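Local coordinates for protein afamin (PDB 6FAK) that carries hydrophobic molecules in body fluids, binds vitamin E and keeps lipidated Wnt proteins soluble and active, at residues L414-P419 and L540-L545; E425-G430 and L522-D527; Q505-F510 and L530-K535. All blocks are in the same frame, centred on the assembly; numbering follows the deposited sequence.

Contact 1: residues L414-P419 and L540-L545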
loop_
_atom_site.group_PDB
_atom_site.type_symbol
_atom_site.label_atom_id
_atom_site.label_comp_id
_atom_site.label_asym_id
_atom_site.label_seq_id
_atom_site.Cartn_x
_atom_site.Cartn_y
_atom_site.Cartn_z
ATOM N N LEU A 414 -3.834 -7.150 -17.386
ATOM C CA LEU A 414 -3.527 -5.823 -16.937
ATOM C C LEU A 414 -2.966 -4.955 -18.078
ATOM O O LEU A 414 -3.289 -3.769 -18.189
ATOM C CB LEU A 414 -2.536 -5.818 -15.766
ATOM C CG LEU A 414 -3.010 -6.186 -14.352
ATOM C CD1 LEU A 414 -1.787 -6.568 -13.478
ATOM C CD2 LEU A 414 -3.723 -4.986 -13.749
ATOM N N THR A 415 -2.048 -5.528 -18.857
ATOM C CA THR A 415 -1.423 -4.795 -19.979
ATOM C C THR A 415 -2.466 -4.453 -21.066
ATOM O O THR A 415 -2.457 -3.357 -21.599
ATOM C CB THR A 415 -0.207 -5.557 -20.542
ATOM O OG1 THR A 415 0.725 -5.820 -19.478
ATOM C CG2 THR A 415 0.494 -4.762 -21.549
ATOM N N LYS A 416 -3.379 -5.367 -21.358
ATOM C CA LYS A 416 -4.497 -5.070 -22.266
ATOM C C LYS A 416 -5.365 -3.873 -21.841
ATOM O O LYS A 416 -5.805 -3.034 -22.692
ATOM C CB LYS A 416 -5.414 -6.300 -22.430
ATOM C CG LYS A 416 -4.831 -7.439 -23.228
ATOM C CD LYS A 416 -4.806 -7.157 -24.714
ATOM C CE LYS A 416 -4.525 -8.415 -25.548
ATOM N NZ LYS A 416 -5.635 -9.409 -25.715
ATOM N N ILE A 417 -5.686 -3.830 -20.560
ATOM C CA ILE A 417 -6.600 -2.870 -20.041
ATOM C C ILE A 417 -5.940 -1.515 -19.759
ATOM O O ILE A 417 -6.618 -0.504 -19.802
ATOM C CB ILE A 417 -7.436 -3.358 -18.793
ATOM C CG1 ILE A 417 -6.588 -3.481 -17.571
ATOM C CG2 ILE A 417 -8.213 -4.657 -19.067
ATOM C CD1 ILE A 417 -7.399 -3.665 -16.320
ATOM N N ALA A 418 -4.655 -1.521 -19.414
ATOM C CA ALA A 418 -3.887 -0.312 -19.010
ATOM C C ALA A 418 -2.516 -0.256 -19.692
ATOM O O ALA A 418 -1.497 -0.179 -19.016
ATOM C CB ALA A 418 -3.741 -0.244 -17.479
ATOM N N PRO A 419 -2.503 -0.356 -21.029
ATOM C CA PRO A 419 -1.234 -0.452 -21.760
ATOM C C PRO A 419 -0.402 0.831 -21.693
ATOM O O PRO A 419 0.793 0.747 -21.987
ATOM C CB PRO A 419 -1.660 -0.762 -23.197
ATOM C CG PRO A 419 -3.015 -0.129 -23.307
ATOM C CD PRO A 419 -3.640 -0.382 -21.967
ATOM N N LEU A 540 -3.687 -9.081 -30.745
ATOM C CA LEU A 540 -3.876 -10.525 -30.537
ATOM C C LEU A 540 -4.771 -10.848 -29.340
ATOM O O LEU A 540 -4.876 -10.058 -28.385
ATOM C CB LEU A 540 -2.508 -11.249 -30.353
ATOM C CG LEU A 540 -1.518 -11.232 -31.524
ATOM C CD1 LEU A 540 -0.421 -12.267 -31.298
ATOM C CD2 LEU A 540 -2.204 -11.409 -32.874
ATOM N N THR A 541 -5.445 -12.000 -29.396
ATOM C CA THR A 541 -6.263 -12.450 -28.271
ATOM C C THR A 541 -5.357 -12.877 -27.108
ATOM O O THR A 541 -4.218 -13.233 -27.319
ATOM C CB THR A 541 -7.169 -13.684 -28.598
ATOM O OG1 THR A 541 -6.340 -14.818 -28.911
ATOM C CG2 THR A 541 -8.163 -13.428 -29.766
ATOM N N ASP A 542 -5.894 -12.854 -25.898
ATOM C CA ASP A 542 -5.194 -13.371 -24.730
ATOM C C ASP A 542 -4.614 -14.797 -24.950
ATOM O O ASP A 542 -3.481 -15.068 -24.565
ATOM C CB ASP A 542 -6.113 -13.409 -23.528
ATOM C CG ASP A 542 -6.442 -12.004 -22.984
ATOM O OD1 ASP A 542 -6.146 -10.967 -23.634
ATOM O OD2 ASP A 542 -7.004 -11.959 -21.888
ATOM N N GLU A 543 -5.422 -15.679 -25.546
ATOM C CA GLU A 543 -4.991 -17.055 -25.847
ATOM C C GLU A 543 -3.805 -17.097 -26.825
ATOM O O GLU A 543 -2.845 -17.799 -26.573
ATOM C CB GLU A 543 -6.174 -17.885 -26.371
ATOM C CG GLU A 543 -5.802 -19.312 -26.774
ATOM C CD GLU A 543 -7.004 -20.143 -27.216
ATOM O OE1 GLU A 543 -7.968 -20.255 -26.429
ATOM O OE2 GLU A 543 -6.977 -20.694 -28.339
ATOM N N GLU A 544 -3.875 -16.347 -27.934
ATOM C CA GLU A 544 -2.746 -16.221 -28.844
ATOM C C GLU A 544 -1.473 -15.694 -28.175
ATOM O O GLU A 544 -0.372 -16.159 -28.489
ATOM C CB GLU A 544 -3.111 -15.334 -30.043
ATOM C CG GLU A 544 -4.136 -15.961 -30.993
ATOM C CD GLU A 544 -4.812 -14.984 -31.954
ATOM O OE1 GLU A 544 -4.877 -13.763 -31.719
ATOM O OE2 GLU A 544 -5.354 -15.478 -32.958
ATOM N N LEU A 545 -1.623 -14.693 -27.290
ATOM C CA LEU A 545 -0.480 -14.156 -26.557
ATOM C C LEU A 545 0.106 -15.193 -25.592
ATOM O O LEU A 545 1.300 -15.324 -25.505
ATOM C CB LEU A 545 -0.854 -12.873 -25.784
ATOM C CG LEU A 545 -1.143 -11.699 -26.719
ATOM C CD1 LEU A 545 -1.942 -10.628 -25.997
ATOM C CD2 LEU A 545 0.111 -11.104 -27.281
#

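Contact 2: residues E425-G430 and L522-D527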
loop_
_atom_site.group_PDB
_atom_site.type_symbol
_atom_site.label_atom_id
_atom_site.label_comp_id
_atom_site.label_asym_id
_atom_site.label_seq_id
_atom_site.Cartn_x
_atom_site.Cartn_y
_atom_site.Cartn_z
ATOM N N GLU A 425 5.869 -0.713 -14.015
ATOM C CA GLU A 425 4.680 -0.614 -13.170
ATOM C C GLU A 425 3.760 -1.835 -13.339
ATOM O O GLU A 425 3.245 -2.351 -12.350
ATOM C CB GLU A 425 3.891 0.693 -13.440
ATOM C CG GLU A 425 2.622 0.758 -12.594
ATOM C CD GLU A 425 2.043 2.146 -12.399
ATOM O OE1 GLU A 425 2.397 3.116 -13.129
ATOM O OE2 GLU A 425 1.198 2.233 -11.480
ATOM N N LEU A 426 3.544 -2.263 -14.579
ATOM C CA LEU A 426 2.647 -3.355 -14.884
ATOM C C LEU A 426 3.190 -4.632 -14.254
ATOM O O LEU A 426 2.442 -5.404 -13.725
ATOM C CB LEU A 426 2.429 -3.524 -16.425
ATOM C CG LEU A 426 1.512 -2.449 -17.029
ATOM C CD1 LEU A 426 1.713 -2.223 -18.537
ATOM C CD2 LEU A 426 0.051 -2.757 -16.685
ATOM N N VAL A 427 4.492 -4.819 -14.349
ATOM C CA VAL A 427 5.170 -5.923 -13.712
ATOM C C VAL A 427 4.972 -5.917 -12.194
ATOM O O VAL A 427 4.588 -6.933 -11.644
ATOM C CB VAL A 427 6.672 -5.954 -14.108
ATOM C CG1 VAL A 427 7.458 -6.938 -13.201
ATOM C CG2 VAL A 427 6.805 -6.414 -15.549
ATOM N N SER A 428 5.197 -4.783 -11.530
ATOM C CA SER A 428 4.904 -4.617 -10.088
ATOM C C SER A 428 3.469 -4.952 -9.719
ATOM O O SER A 428 3.237 -5.647 -8.750
ATOM C CB SER A 428 5.249 -3.219 -9.581
ATOM O OG SER A 428 6.632 -3.199 -9.650
ATOM N N LEU A 429 2.517 -4.441 -10.478
ATOM C CA LEU A 429 1.097 -4.695 -10.227
ATOM C C LEU A 429 0.709 -6.167 -10.368
ATOM O O LEU A 429 -0.098 -6.699 -9.594
ATOM C CB LEU A 429 0.242 -3.827 -11.178
ATOM C CG LEU A 429 0.288 -2.342 -10.912
ATOM C CD1 LEU A 429 -0.439 -1.552 -12.019
ATOM C CD2 LEU A 429 -0.353 -2.008 -9.592
ATOM N N GLY A 430 1.266 -6.829 -11.384
ATOM C CA GLY A 430 1.088 -8.239 -11.551
ATOM C C GLY A 430 1.629 -9.060 -10.380
ATOM O O GLY A 430 0.944 -9.984 -9.901
ATOM N N LEU A 522 15.665 -12.535 -12.486
ATOM C CA LEU A 522 15.330 -13.362 -13.653
ATOM C C LEU A 522 13.821 -13.517 -13.822
ATOM O O LEU A 522 13.320 -13.624 -14.949
ATOM C CB LEU A 522 15.973 -14.745 -13.551
ATOM C CG LEU A 522 16.159 -15.571 -14.835
ATOM C CD1 LEU A 522 17.264 -16.592 -14.572
ATOM C CD2 LEU A 522 14.889 -16.267 -15.327
ATOM N N GLN A 523 13.104 -13.579 -12.705
ATOM C CA GLN A 523 11.659 -13.544 -12.755
ATOM C C GLN A 523 11.194 -12.207 -13.386
ATOM O O GLN A 523 10.312 -12.205 -14.236
ATOM C CB GLN A 523 11.045 -13.728 -11.356
ATOM C CG GLN A 523 9.523 -13.869 -11.357
ATOM C CD GLN A 523 9.062 -15.051 -12.203
ATOM O OE1 GLN A 523 9.326 -16.202 -11.848
ATOM N NE2 GLN A 523 8.413 -14.772 -13.356
ATOM N N ARG A 524 11.790 -11.096 -12.946
ATOM C CA ARG A 524 11.393 -9.768 -13.391
ATOM C C ARG A 524 11.651 -9.564 -14.898
ATOM O O ARG A 524 10.827 -8.975 -15.588
ATOM C CB ARG A 524 12.033 -8.653 -12.535
ATOM C CG ARG A 524 11.358 -7.292 -12.728
ATOM C CD ARG A 524 11.560 -6.302 -11.577
ATOM N NE ARG A 524 10.431 -6.307 -10.646
ATOM C CZ ARG A 524 9.415 -5.427 -10.590
ATOM N NH1 ARG A 524 9.339 -4.382 -11.444
ATOM N NH2 ARG A 524 8.457 -5.591 -9.686
ATOM N N LYS A 525 12.751 -10.098 -15.396
ATOM C CA LYS A 525 13.079 -10.093 -16.831
ATOM C C LYS A 525 12.079 -10.823 -17.703
ATOM O O LYS A 525 11.703 -10.343 -18.788
ATOM C CB LYS A 525 14.473 -10.693 -17.055
ATOM C CG LYS A 525 14.730 -11.423 -18.391
ATOM C CD LYS A 525 14.838 -10.483 -19.609
ATOM C CE LYS A 525 14.427 -11.141 -20.940
ATOM N NZ LYS A 525 14.586 -10.240 -22.127
ATOM N N THR A 526 11.699 -12.016 -17.276
ATOM C CA THR A 526 10.622 -12.762 -17.931
ATOM C C THR A 526 9.290 -11.970 -17.946
ATOM O O THR A 526 8.595 -11.923 -18.971
ATOM C CB THR A 526 10.428 -14.099 -17.222
ATOM O OG1 THR A 526 11.641 -14.845 -17.370
ATOM C CG2 THR A 526 9.230 -14.912 -17.801
ATOM N N ASP A 527 8.990 -11.348 -16.802
ATOM C CA ASP A 527 7.765 -10.588 -16.623
ATOM C C ASP A 527 7.744 -9.372 -17.560
ATOM O O ASP A 527 6.717 -9.078 -18.180
ATOM C CB ASP A 527 7.581 -10.191 -15.160
ATOM C CG ASP A 527 7.255 -11.370 -14.255
ATOM O OD1 ASP A 527 7.086 -12.531 -14.695
ATOM O OD2 ASP A 527 7.144 -11.152 -13.040
#

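Contact 3: residues Q505-F510 and L530-K535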
loop_
_atom_site.group_PDB
_atom_site.type_symbol
_atom_site.label_atom_id
_atom_site.label_comp_id
_atom_site.label_asym_id
_atom_site.label_seq_id
_atom_site.Cartn_x
_atom_site.Cartn_y
_atom_site.Cartn_z
ATOM N N GLN A 505 14.422 -4.734 -30.965
ATOM C CA GLN A 505 14.511 -6.176 -31.006
ATOM C C GLN A 505 15.227 -6.717 -29.785
ATOM O O GLN A 505 14.908 -7.789 -29.336
ATOM C CB GLN A 505 15.149 -6.624 -32.333
ATOM C CG GLN A 505 14.902 -8.071 -32.701
ATOM C CD GLN A 505 14.834 -8.316 -34.216
ATOM O OE1 GLN A 505 13.985 -7.748 -34.919
ATOM N NE2 GLN A 505 15.720 -9.174 -34.715
ATOM N N ASP A 506 16.112 -5.954 -29.180
ATOM C CA ASP A 506 16.780 -6.384 -27.960
ATOM C C ASP A 506 15.892 -6.607 -26.754
ATOM O O ASP A 506 16.293 -7.347 -25.848
ATOM C CB ASP A 506 17.900 -5.425 -27.546
ATOM C CG ASP A 506 18.909 -6.100 -26.567
ATOM O OD1 ASP A 506 19.611 -7.056 -26.997
ATOM O OD2 ASP A 506 18.976 -5.704 -25.373
ATOM N N LEU A 507 14.707 -5.970 -26.702
ATOM C CA LEU A 507 13.740 -6.229 -25.603
ATOM C C LEU A 507 13.234 -7.655 -25.659
ATOM O O LEU A 507 12.696 -8.185 -24.667
ATOM C CB LEU A 507 12.536 -5.269 -25.701
ATOM C CG LEU A 507 12.495 -4.075 -24.714
ATOM C CD1 LEU A 507 13.838 -3.399 -24.552
ATOM C CD2 LEU A 507 11.450 -3.081 -25.154
ATOM N N PHE A 508 13.331 -8.276 -26.833
ATOM C CA PHE A 508 12.780 -9.606 -27.010
ATOM C C PHE A 508 13.861 -10.655 -27.268
ATOM O O PHE A 508 13.579 -11.761 -27.748
ATOM C CB PHE A 508 11.790 -9.564 -28.131
ATOM C CG PHE A 508 10.750 -8.476 -27.988
ATOM C CD1 PHE A 508 9.632 -8.674 -27.210
ATOM C CD2 PHE A 508 10.900 -7.251 -28.614
ATOM C CE1 PHE A 508 8.679 -7.695 -27.084
ATOM C CE2 PHE A 508 9.946 -6.285 -28.489
ATOM C CZ PHE A 508 8.841 -6.508 -27.704
ATOM N N THR A 509 15.092 -10.302 -26.929
ATOM C CA THR A 509 16.241 -11.172 -27.154
ATOM C C THR A 509 16.675 -11.712 -25.821
ATOM O O THR A 509 16.869 -10.970 -24.877
ATOM C CB THR A 509 17.406 -10.396 -27.783
ATOM O OG1 THR A 509 16.978 -9.875 -29.045
ATOM C CG2 THR A 509 18.605 -11.286 -27.981
ATOM N N PHE A 510 16.834 -13.018 -25.762
ATOM C CA PHE A 510 17.353 -13.680 -24.599
ATOM C C PHE A 510 18.876 -13.706 -24.738
ATOM O O PHE A 510 19.413 -14.083 -25.792
ATOM C CB PHE A 510 16.778 -15.083 -24.535
ATOM C CG PHE A 510 17.238 -15.863 -23.354
ATOM C CD1 PHE A 510 18.258 -16.802 -23.490
ATOM C CD2 PHE A 510 16.667 -15.654 -22.099
ATOM C CE1 PHE A 510 18.697 -17.524 -22.400
ATOM C CE2 PHE A 510 17.101 -16.381 -21.000
ATOM C CZ PHE A 510 18.119 -17.316 -21.148
ATOM N N LEU A 530 7.052 -10.432 -21.228
ATOM C CA LEU A 530 5.636 -10.692 -21.486
ATOM C C LEU A 530 4.822 -9.409 -21.654
ATOM O O LEU A 530 4.014 -9.309 -22.588
ATOM C CB LEU A 530 5.025 -11.562 -20.430
ATOM C CG LEU A 530 3.546 -11.879 -20.631
ATOM C CD1 LEU A 530 3.152 -12.505 -21.960
ATOM C CD2 LEU A 530 3.130 -12.820 -19.527
ATOM N N VAL A 531 5.069 -8.437 -20.769
ATOM C CA VAL A 531 4.389 -7.185 -20.828
ATOM C C VAL A 531 4.707 -6.462 -22.137
ATOM O O VAL A 531 3.777 -6.014 -22.828
ATOM C CB VAL A 531 4.633 -6.321 -19.573
ATOM C CG1 VAL A 531 4.133 -4.888 -19.737
ATOM C CG2 VAL A 531 3.945 -6.969 -18.387
ATOM N N ASN A 532 5.979 -6.337 -22.462
ATOM C CA ASN A 532 6.387 -5.714 -23.746
ATOM C C ASN A 532 5.791 -6.430 -24.971
ATOM O O ASN A 532 5.321 -5.796 -25.923
ATOM C CB ASN A 532 7.914 -5.576 -23.848
ATOM C CG ASN A 532 8.472 -4.583 -22.847
ATOM O OD1 ASN A 532 7.841 -3.548 -22.583
ATOM N ND2 ASN A 532 9.649 -4.861 -22.307
ATOM N N LEU A 533 5.740 -7.754 -24.915
ATOM C CA LEU A 533 5.113 -8.539 -25.972
ATOM C C LEU A 533 3.627 -8.213 -26.173
ATOM O O LEU A 533 3.150 -8.085 -27.355
ATOM C CB LEU A 533 5.280 -10.033 -25.697
ATOM C CG LEU A 533 4.865 -10.952 -26.828
ATOM C CD1 LEU A 533 5.763 -10.782 -28.053
ATOM C CD2 LEU A 533 4.882 -12.382 -26.295
ATOM N N VAL A 534 2.915 -8.064 -25.046
ATOM C CA VAL A 534 1.498 -7.768 -25.051
ATOM C C VAL A 534 1.280 -6.359 -25.611
ATOM O O VAL A 534 0.336 -6.160 -26.361
ATOM C CB VAL A 534 0.795 -7.930 -23.679
ATOM C CG1 VAL A 534 -0.644 -7.541 -23.772
ATOM C CG2 VAL A 534 0.804 -9.390 -23.219
ATOM N N LYS A 535 2.136 -5.399 -25.249
ATOM C CA LYS A 535 2.051 -4.031 -25.830
ATOM C C LYS A 535 2.274 -4.124 -27.323
ATOM O O LYS A 535 1.490 -3.578 -28.131
ATOM C CB LYS A 535 3.087 -3.100 -25.216
ATOM C CG LYS A 535 2.751 -2.670 -23.802
ATOM C CD LYS A 535 3.805 -1.798 -23.193
ATOM C CE LYS A 535 3.366 -1.343 -21.831
ATOM N NZ LYS A 535 4.354 -0.452 -21.224
HETATM O O HOH W 1 11.654 -7.039 -22.341
#

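Contact 1: residues L414-P419 and L540-L545
Lys416 reaches from the last turn of helix 376-417 to the start of helix 542-560 and carries the whole contact. The bond from CA to CB points toward 540-545. CG passes beside the Asp542 carboxylate, with OD1 of Asp542 3.8 Å from CG of Lys416. A first bend, at chi2 (-75°), keeps CD of Lys416 near OD1 of Asp542, at 4.2 Å, and the two side chains run by each other in opposite directions. CE of Lys416 lies 3.3 Å from O of Leu540 and meets Leu545 tip to tip. CE of Lys416 and CD1 of Leu545 are 3.4 Å apart, tight for two carbons. A second bend, at chi4 (75°), turns NZ to its two acceptors. NZ of Lys416 forms a salt bridge of 2.6 Å with OD1 of Asp542, which it meets nearly along the C-O axis. The same NZ donates to the carbonyl O of Leu540 at 2.9 Å, in the carbonyl plane.

The two acceptors flank Thr541, the N-cap, which forms a capping box with Glu544: Glu544 N bonds Thr541 OG1 at 3.1 Å, and Thr541 N bonds Glu544 OE1 at 3.0 Å. This probably steadies the turn that presents Leu540 O and Asp542. Arg413, also on helix 376-417, holds OD2 of Asp542. The contact joins two helices of the third albumin domain. Its chemistry implies a buried lysine whose charge is probably balanced by Asp542, whose carboxylate is shared with Arg413, with a backbone carbonyl giving a second grip on NZ.

Contact 2: residues E425-G430 and L522-D527
Segments 425-430 and 522-527 cross at 115°, with their axes 10.2 Å apart at closest approach and the CA atoms of Val427 and Asp527 the nearest pair. This is helix-on-helix packing inside the third domain of the all-helical albumin fold. Val427 points toward helix 521-536 and its two methyls divide the work. CG1 sits over the centre of one face of the Arg524 guanidinium, with CG1 of Val427 3.6 Å from CZ of Arg524. CG2 of Val427 rests on the backbone of Asp527, 3.7 Å from Asp527 C. The CB of Asp527 closes in on both methyls. Its carboxylate serves another helix: OD1 forms a salt bridge with Lys407.

Arg524 bends at chi3 (-97°), and this brings its flat end across to Ser428. The guanidinium is fixed from two directions, by the valine methyl over its face and by the serine at its edge. NH1 also forms a salt bridge with Glu424, one turn before Ser428, so the charged group is tied to two residues of the same helix. NH2 of Arg524 donates to OG of Ser428 at 3.0 Å; the bond is fairly straight, 162° at the hydrogen, and the acceptor lies close to the guanidinium plane.

Contact 3: residues Q505-F510 and L530-K535
Phe508 meets helix 521-536 with the edge of its ring. CE1 of Phe508 is the leading atom and lies 3.7 Å from the backbone N of Leu533, which sits near the ring plane. Phe508 CE1 is also 3.8 Å from Asn532 C and 3.9 Å from Asn532 CB. The first torsion sets CG anti to the carbonyl carbon (chi1 -52°) and brings the ring end close to the helix. Leu533 adds a looser apolar touch, with its CB 4.4 Å from Phe508 CE1. Leu507 CB lies over one ring face, offset toward the rim. Phe585 and Ile576 pack on the same phenylalanine. This is the tight, buried part.

The Leu507 side is looser and contains water. The side chain of Leu507 crosses that of Asn532 at about a right angle, with CG of Leu507 3.8 Å from ND2 of Asn532. One water bridges the two segments: it donates to Leu507 O at 2.8 Å and accepts from Asn532 ND2 at 3.0 Å. The other end of the amide is also held, since OD1 of Asn532 bonds Thr423 OG1. The amide plane stands 79° from the Phe508 ring.

With an alanine at Phe508, the helix backbone at Asn532 and Leu533 would probably lose its cover and Phe585 its ring partner. The ring of Phe508, next to a short 3-10 turn, packs the loop before helix 521-536 against that helix, within the third domain of the all-helical albumin fold.

Read from the N terminus, helix 376-417 comes first and supplies 414-419 for contact 1. Helix 423-440 follows and supplies 425-430 for contact 2. The chain then passes through further helices to the loop holding 505-510. Helix 521-536 returns to close contact 2 at 522-527, then contact 3 at 530-535. Contact 1 closes last, at the start of helix 542-560. Its loop therefore encloses both other contacts, while contacts 2 and 3 cross. Thr415 packs on Leu426 and on Val531, so the three sites adjoin. Together they tie helices 376-417, 423-440, 521-536 and 542-560 and the loop at 505-510 within the third albumin domain.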